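Local coordinates for virulence protein vsdE (Salmonella enterica, PDB 5LQ6), which is a secreted virulence effector with cysteine hydrolase activity that suppresses host immune responses and contributes to the virulence of Salmonella, at residues I136-R139 and Y140-R144; P194-Q197 and E198-H202. The protein carries 4 engineered substitutions. All blocks are in the same frame, centred on the assembly; numbering follows the deposited sequence. Where two conformers were deposited one is given.

Both contacts are local, and contact 1 closes before contact 2 opens along the chain. Their centres lie about 22 Å apart and their nearest atoms about 9 Å apart, so they do not touch. Helix 129-143 relates them: contact 1 is its C-terminal end, whereas the short helix 196-200 of contact 2 leans on its beginning through Leu196 and Lys200. Contact 1 also packs against the four-stranded antiparallel sheet, and contact 2 is tied to strand 147-157 of that sheet through His202. Pro194 in contact 2 lies near, without touching, Cys76, His165 and Asp185, whose geometry is consistent with the triad of a papain-like cysteine hydrolase.

Contact 1. Residues I136-R139 and Y140-R144; sequences ILNR and YDIKR
Residues 136-139 and 140-144 meet as successive turns of one helix, the C-terminal end of helix 129-143, at the protein surface with one side against the four-stranded antiparallel sheet. The evidence is an unbroken run of four i to i+4 bonds, from Tyr140 N to Ile136 O at 2.9 Å through to Lys143 N to Arg139 O, also 2.9 Å. On the outer side, in the conformer given, the amide end of Asn138 (OD1 and ND2 alike) lies 3.5 Å from Ile142 CD1, and OD1 accepts from a water that donates only weakly to Asp141 OD2. Both are less certain because a second Asn138 conformer exists.

The inner side faces the sheet: Ile136 lies on Phe148, Val171 and Val181, and Tyr140 OH is hydrogen-bonded to Ser173 OG. The Arg139 chain, extended from CG to NE, reaches outward and back toward the preceding turn, where NE forms a salt bridge with Glu135.

Arg144 leaves the helical conformation with a positive phi of 63° and turns back on Tyr140. Tyr140 CG lies anti to the backbone N (chi1 -176°), setting the ring where Arg144 CD sits 3.5 Å above one face, offset toward the rim. Tyr140 O takes two donors from opposite faces of its carbonyl plane, Arg144 N at 2.8 Å and Arg144 NH1 at 3.1 Å, with Tyr140 O near the guanidinium plane, at its edge. This chemistry implies a helix end closed by its own following residue: a last-turn carbonyl is gripped twice, and a positive charge sits where the helix dipole would probably favour it.

Contact 2. Residues P194-Q197 and E198-H202; sequences PSLQ and EIKKH
Ser195 opens helix 196-200 from the N-cap position, its backbone still non-helical with psi at 167°, while Ile199 N and Lys200 N bond to Ser195 O and Leu196 O at 2.9 and 3.0 Å to make the first turn. The side chains close this turn as a capping box. Ser195 OG stands between its own backbone N and carbonyl carbon (chi1 66°), which aims it at Glu198 N, 3.1 Å away. In return Glu198, extended beyond CG, folds its carboxylate back to the chain before the helix: Ser195 N donates to OE1 at 3.0 Å, nearly straight on the donor side at 168°, but arriving from above the carboxylate plane. The amides of the N-cap residue Ser195 and of Glu198 in the first turn are thereby satisfied by side chains. OE1 also accepts from Asn191 ND2, and the Glu198 side chain comes within about 5 Å of a bound sodium ion.

On the buried side, Pro194 CG meets Ile199 CD1 at 4.1 Å, ring and branched chain crossing at a slant. On another flank the Lys200 chain crosses that of Leu196, its CD 4.2 Å from Leu196 CG. Leu196 rests on Ile129, Asp130 and Glu133 of helix 129-143, and Lys200 NZ forms a salt bridge with Asp130 there. Beyond the helix, His202 shares backbone hydrogen bonding with Ile156 and meets the ring of Tyr155, joining this segment to strand 147-157.

Contact 1. Residues I136-R139 and Y140-R144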
ATOM      1  N   ILE A 136      -9.118  -0.964 -10.920  1.00 12.70           N
ATOM      2  CA  ILE A 136      -9.515  -1.376  -9.595  1.00 13.04           C
ATOM      3  C   ILE A 136     -11.034  -1.534  -9.553  1.00 14.46           C
ATOM      4  O   ILE A 136     -11.523  -2.536  -8.969  1.00 13.34           O
ATOM      5  CB  ILE A 136      -9.027  -0.367  -8.546  1.00 12.13           C
ATOM      6  CG1 ILE A 136      -7.530  -0.594  -8.362  1.00 13.43           C
ATOM      7  CG2 ILE A 136      -9.789  -0.572  -7.239  1.00 13.03           C
ATOM      8  CD1 ILE A 136      -6.853   0.471  -7.538  1.00 14.66           C
ATOM      9  N   LEU A 137     -11.768  -0.567 -10.114  1.00 12.56           N
ATOM     10  CA  LEU A 137     -13.249  -0.731 -10.144  1.00 14.87           C
ATOM     11  C   LEU A 137     -13.669  -1.949 -10.902  1.00 15.99           C
ATOM     12  O   LEU A 137     -14.648  -2.612 -10.534  1.00 15.52           O
ATOM     13  CB  LEU A 137     -13.922   0.511 -10.636  1.00 15.98           C
ATOM     14  CG  LEU A 137     -13.858   1.713  -9.707  1.00 17.48           C
ATOM     15  CD1 LEU A 137     -14.277   2.993 -10.443  1.00 20.07           C
ATOM     16  CD2 LEU A 137     -14.622   1.466  -8.399  1.00 19.82           C
ATOM     17  N   ASN A 138     -12.946  -2.282 -11.950  1.00 15.59           N
ATOM     18  CA  ASN A 138     -13.265  -3.510 -12.695  0.63 17.80           C
ATOM     19  C   ASN A 138     -12.992  -4.767 -11.897  1.00 17.99           C
ATOM     20  O   ASN A 138     -13.819  -5.722 -11.885  1.00 18.26           O
ATOM     21  CB  ASN A 138     -12.536  -3.535 -14.018  0.63 20.78           C
ATOM     22  CG  ASN A 138     -13.012  -4.671 -14.931  0.63 23.67           C
ATOM     23  OD1 ASN A 138     -14.189  -4.754 -15.271  0.63 27.51           O
ATOM     24  ND2 ASN A 138     -12.119  -5.565 -15.260  0.63 27.40           N
ATOM     25  N   ARG A 139     -11.847  -4.834 -11.246  1.00 16.18           N
ATOM     26  CA  ARG A 139     -11.553  -5.955 -10.397  1.00 16.37           C
ATOM     27  C   ARG A 139     -12.605  -6.099  -9.274  1.00 15.58           C
ATOM     28  O   ARG A 139     -13.026  -7.235  -8.919  1.00 17.07           O
ATOM     29  CB  ARG A 139     -10.153  -5.901  -9.793  1.00 20.44           C
ATOM     30  CG  ARG A 139      -9.026  -6.052 -10.785  1.00 27.73           C
ATOM     31  CD  ARG A 139      -7.709  -6.143 -10.046  1.00 37.21           C
ATOM     32  NE  ARG A 139      -6.549  -5.868 -10.898  1.00 46.45           N
ATOM     33  CZ  ARG A 139      -5.289  -6.161 -10.569  1.00 45.86           C
ATOM     34  NH1 ARG A 139      -4.990  -6.790  -9.429  1.00 44.41           N
ATOM     35  NH2 ARG A 139      -4.321  -5.860 -11.410  1.00 52.28           N
ATOM     36  N   TYR A 140     -13.068  -4.987  -8.726  1.00 14.02           N
ATOM     37  CA  TYR A 140     -14.085  -5.060  -7.710  1.00 13.59           C
ATOM     38  C   TYR A 140     -15.413  -5.548  -8.304  1.00 13.52           C
ATOM     39  O   TYR A 140     -16.100  -6.343  -7.665  1.00 13.82           O
ATOM     40  CB  TYR A 140     -14.295  -3.682  -7.057  1.00 14.29           C
ATOM     41  CG  TYR A 140     -15.272  -3.671  -5.918  1.00 13.01           C
ATOM     42  CD1 TYR A 140     -14.934  -4.079  -4.655  1.00 13.30           C
ATOM     43  CD2 TYR A 140     -16.594  -3.290  -6.165  1.00 13.47           C
ATOM     44  CE1 TYR A 140     -15.859  -4.106  -3.629  1.00 14.82           C
ATOM     45  CE2 TYR A 140     -17.483  -3.281  -5.146  1.00 13.82           C
ATOM     46  CZ  TYR A 140     -17.142  -3.715  -3.909  1.00 14.41           C
ATOM     47  OH  TYR A 140     -18.055  -3.693  -2.876  1.00 18.75           O
ATOM     48  N   ASP A 141     -15.746  -5.035  -9.465  1.00 13.58           N
ATOM     49  CA  ASP A 141     -17.001  -5.430 -10.139  1.00 15.31           C
ATOM     50  C   ASP A 141     -17.057  -6.924 -10.383  1.00 18.58           C
ATOM     51  O   ASP A 141     -18.126  -7.529 -10.231  1.00 19.17           O
ATOM     52  CB  ASP A 141     -17.148  -4.661 -11.415  1.00 19.22           C
ATOM     53  CG  ASP A 141     -18.516  -4.830 -11.983  1.00 27.22           C
ATOM     54  OD1 ASP A 141     -19.475  -4.379 -11.303  1.00 27.54           O
ATOM     55  OD2 ASP A 141     -18.553  -5.416 -13.071  1.00 31.95           O
ATOM     56  N   ILE A 142     -15.931  -7.533 -10.737  1.00 16.92           N
ATOM     57  CA  ILE A 142     -15.954  -8.956 -11.130  1.00 19.07           C
ATOM     58  C   ILE A 142     -15.693  -9.879  -9.981  1.00 19.23           C
ATOM     59  O   ILE A 142     -16.310 -10.955  -9.919  1.00 22.41           O
ATOM     60  CB  ILE A 142     -14.983  -9.211 -12.291  1.00 21.82           C
ATOM     61  CG1 ILE A 142     -15.438  -8.441 -13.518  1.00 26.88           C
ATOM     62  CG2 ILE A 142     -14.882 -10.716 -12.595  1.00 26.88           C
ATOM     63  CD1 ILE A 142     -14.300  -8.190 -14.477  1.00 31.00           C
ATOM     64  N   LYS A 143     -14.812  -9.505  -9.037  1.00 16.57           N
ATOM     65  CA  LYS A 143     -14.332 -10.358  -7.994  1.00 19.31           C
ATOM     66  C   LYS A 143     -14.459  -9.830  -6.592  1.00 16.21           C
ATOM     67  O   LYS A 143     -14.109 -10.507  -5.610  1.00 18.77           O
ATOM     68  CB  LYS A 143     -12.842 -10.721  -8.236  1.00 22.94           C
ATOM     69  CG  LYS A 143     -12.518 -11.366  -9.579  1.00 30.00           C
ATOM     70  CD  LYS A 143     -13.099 -12.765  -9.607  1.00 39.32           C
ATOM     71  CE  LYS A 143     -12.524 -13.592 -10.760  1.00 43.37           C
ATOM     72  NZ  LYS A 143     -13.018 -14.993 -10.615  1.00 49.42           N
ATOM     73  N   ARG A 144     -14.898  -8.563  -6.448  1.00 15.00           N
ATOM     74  CA  ARG A 144     -15.054  -7.931  -5.166  1.00 16.44           C
ATOM     75  C   ARG A 144     -13.723  -7.789  -4.405  1.00 14.79           C
ATOM     76  O   ARG A 144     -13.730  -7.687  -3.207  1.00 17.59           O
ATOM     77  CB  ARG A 144     -16.124  -8.572  -4.309  1.00 17.35           C
ATOM     78  CG  ARG A 144     -17.536  -8.387  -4.846  1.00 16.18           C
ATOM     79  CD  ARG A 144     -18.046  -6.945  -4.818  1.00 15.98           C
ATOM     80  NE  ARG A 144     -19.480  -6.883  -5.173  1.00 14.72           N
ATOM     81  CZ  ARG A 144     -19.932  -6.837  -6.409  1.00 14.81           C
ATOM     82  NH1 ARG A 144     -19.125  -6.842  -7.447  1.00 13.92           N
ATOM     83  NH2 ARG A 144     -21.223  -6.839  -6.607  1.00 15.10           N
TER
HETATM   84  O   HOH W   1     -16.558  -3.475 -14.991  1.00 39.86           O

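Contact 2. Residues P194-Q197 and E198-H202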
ATOM      1  N   PRO A 194      -6.207  11.535  -0.339  1.00 11.27           N
ATOM      2  CA  PRO A 194      -6.370  12.463  -1.479  1.00 11.88           C
ATOM      3  C   PRO A 194      -7.514  12.053  -2.369  1.00 12.83           C
ATOM      4  O   PRO A 194      -7.776  10.856  -2.534  1.00 14.04           O
ATOM      5  CB  PRO A 194      -5.039  12.385  -2.172  1.00 12.30           C
ATOM      6  CG  PRO A 194      -4.598  10.969  -1.885  1.00 11.21           C
ATOM      7  CD  PRO A 194      -4.994  10.711  -0.483  1.00 11.41           C
ATOM      8  N   SER A 195      -8.145  13.020  -3.009  1.00 13.20           N
ATOM      9  CA  SER A 195      -9.049  12.729  -4.091  1.00 13.79           C
ATOM     10  C   SER A 195      -8.270  12.384  -5.318  1.00 14.51           C
ATOM     11  O   SER A 195      -7.075  12.616  -5.377  1.00 14.04           O
ATOM     12  CB  SER A 195      -9.938  13.923  -4.408  1.00 16.39           C
ATOM     13  OG  SER A 195      -9.143  14.998  -4.919  1.00 15.85           O
ATOM     14  N   LEU A 196      -8.943  11.829  -6.337  1.00 15.40           N
ATOM     15  CA  LEU A 196      -8.280  11.575  -7.606  1.00 17.10           C
ATOM     16  C   LEU A 196      -7.647  12.858  -8.162  1.00 16.29           C
ATOM     17  O   LEU A 196      -6.491  12.855  -8.589  1.00 17.31           O
ATOM     18  CB  LEU A 196      -9.291  10.989  -8.592  1.00 17.56           C
ATOM     19  CG  LEU A 196      -8.683  10.723  -9.988  1.00 22.40           C
ATOM     20  CD1 LEU A 196      -7.692   9.593  -9.949  1.00 24.27           C
ATOM     21  CD2 LEU A 196      -9.809  10.374 -10.966  1.00 27.24           C
ATOM     22  N   GLN A 197      -8.389  13.934  -8.152  1.00 16.43           N
ATOM     23  CA  GLN A 197      -7.879  15.227  -8.660  1.00 18.18           C
ATOM     24  C   GLN A 197      -6.627  15.618  -7.915  1.00 16.94           C
ATOM     25  O   GLN A 197      -5.635  16.088  -8.499  1.00 18.62           O
ATOM     26  CB  GLN A 197      -8.985  16.286  -8.551  1.00 22.11           C
ATOM     27  CG  GLN A 197      -8.599  17.727  -8.869  1.00 33.81           C
ATOM     28  CD  GLN A 197      -9.834  18.643  -8.946  1.00 40.30           C
ATOM     29  OE1 GLN A 197     -10.072  19.482  -8.084  1.00 48.29           O
ATOM     30  NE2 GLN A 197     -10.629  18.461  -9.988  1.00 47.70           N
ATOM     31  N   GLU A 198      -6.615  15.452  -6.588  1.00 14.37           N
ATOM     32  CA  GLU A 198      -5.486  15.888  -5.787  1.00 14.77           C
ATOM     33  C   GLU A 198      -4.285  15.019  -6.082  1.00 16.31           C
ATOM     34  O   GLU A 198      -3.174  15.537  -6.245  1.00 15.22           O
ATOM     35  CB  GLU A 198      -5.849  15.804  -4.289  1.00 13.59           C
ATOM     36  CG  GLU A 198      -6.690  16.980  -3.872  1.00 14.87           C
ATOM     37  CD  GLU A 198      -7.407  16.799  -2.578  1.00 16.29           C
ATOM     38  OE1 GLU A 198      -7.370  15.709  -1.965  1.00 14.20           O
ATOM     39  OE2 GLU A 198      -8.036  17.764  -2.126  1.00 17.32           O
ATOM     40  N   ILE A 199      -4.436  13.694  -6.114  1.00 14.53           N
ATOM     41  CA  ILE A 199      -3.280  12.855  -6.323  1.00 16.11           C
ATOM     42  C   ILE A 199      -2.695  13.018  -7.731  1.00 16.13           C
ATOM     43  O   ILE A 199      -1.484  12.902  -7.918  1.00 14.75           O
ATOM     44  CB  ILE A 199      -3.605  11.401  -5.922  1.00 17.33           C
ATOM     45  CG1 ILE A 199      -2.307  10.684  -5.511  1.00 20.05           C
ATOM     46  CG2 ILE A 199      -4.416  10.727  -6.994  1.00 18.88           C
ATOM     47  CD1 ILE A 199      -2.530   9.300  -4.967  1.00 21.78           C
ATOM     48  N   LYS A 200      -3.533  13.313  -8.693  1.00 15.44           N
ATOM     49  CA  LYS A 200      -3.088  13.570 -10.080  1.00 17.84           C
ATOM     50  C   LYS A 200      -2.100  14.727 -10.164  1.00 18.74           C
ATOM     51  O   LYS A 200      -1.260  14.742 -11.091  1.00 18.88           O
ATOM     52  CB  LYS A 200      -4.267  13.875 -11.006  1.00 19.33           C
ATOM     53  CG  LYS A 200      -5.088  12.675 -11.388  1.00 24.32           C
ATOM     54  CD  LYS A 200      -6.159  12.951 -12.429  1.00 28.65           C
ATOM     55  CE  LYS A 200      -5.516  13.111 -13.801  1.00 34.52           C
ATOM     56  NZ  LYS A 200      -6.561  13.105 -14.845  1.00 40.55           N
ATOM     57  N   LYS A 201      -2.154  15.674  -9.232  1.00 17.15           N
ATOM     58  CA  LYS A 201      -1.195  16.788  -9.165  1.00 18.63           C
ATOM     59  C   LYS A 201       0.218  16.325  -9.006  1.00 17.83           C
ATOM     60  O   LYS A 201       1.137  17.034  -9.385  1.00 18.86           O
ATOM     61  CB  LYS A 201      -1.518  17.750  -8.007  1.00 19.96           C
ATOM     62  CG  LYS A 201      -2.891  18.393  -8.068  1.00 24.93           C
ATOM     63  CD  LYS A 201      -3.187  19.094  -9.353  1.00 32.77           C
ATOM     64  CE  LYS A 201      -4.540  19.824  -9.270  1.00 39.53           C
ATOM     65  NZ  LYS A 201      -4.878  20.280  -7.874  1.00 48.64           N
ATOM     66  N   HIS A 202       0.411  15.115  -8.478  1.00 15.31           N
ATOM     67  CA  HIS A 202       1.740  14.592  -8.220  1.00 14.74           C
ATOM     68  C   HIS A 202       2.296  13.804  -9.405  1.00 16.59           C
ATOM     69  O   HIS A 202       3.388  13.233  -9.272  1.00 16.93           O
ATOM     70  CB  HIS A 202       1.756  13.724  -6.979  1.00 14.69           C
ATOM     71  CG  HIS A 202       1.222  14.406  -5.784  1.00 15.95           C
ATOM     72  ND1 HIS A 202       1.755  15.590  -5.328  1.00 18.49           N
ATOM     73  CD2 HIS A 202       0.226  14.072  -4.929  1.00 17.54           C
ATOM     74  CE1 HIS A 202       1.073  15.982  -4.269  1.00 18.42           C
ATOM     75  NE2 HIS A 202       0.164  15.068  -4.001  1.00 18.27           N
TER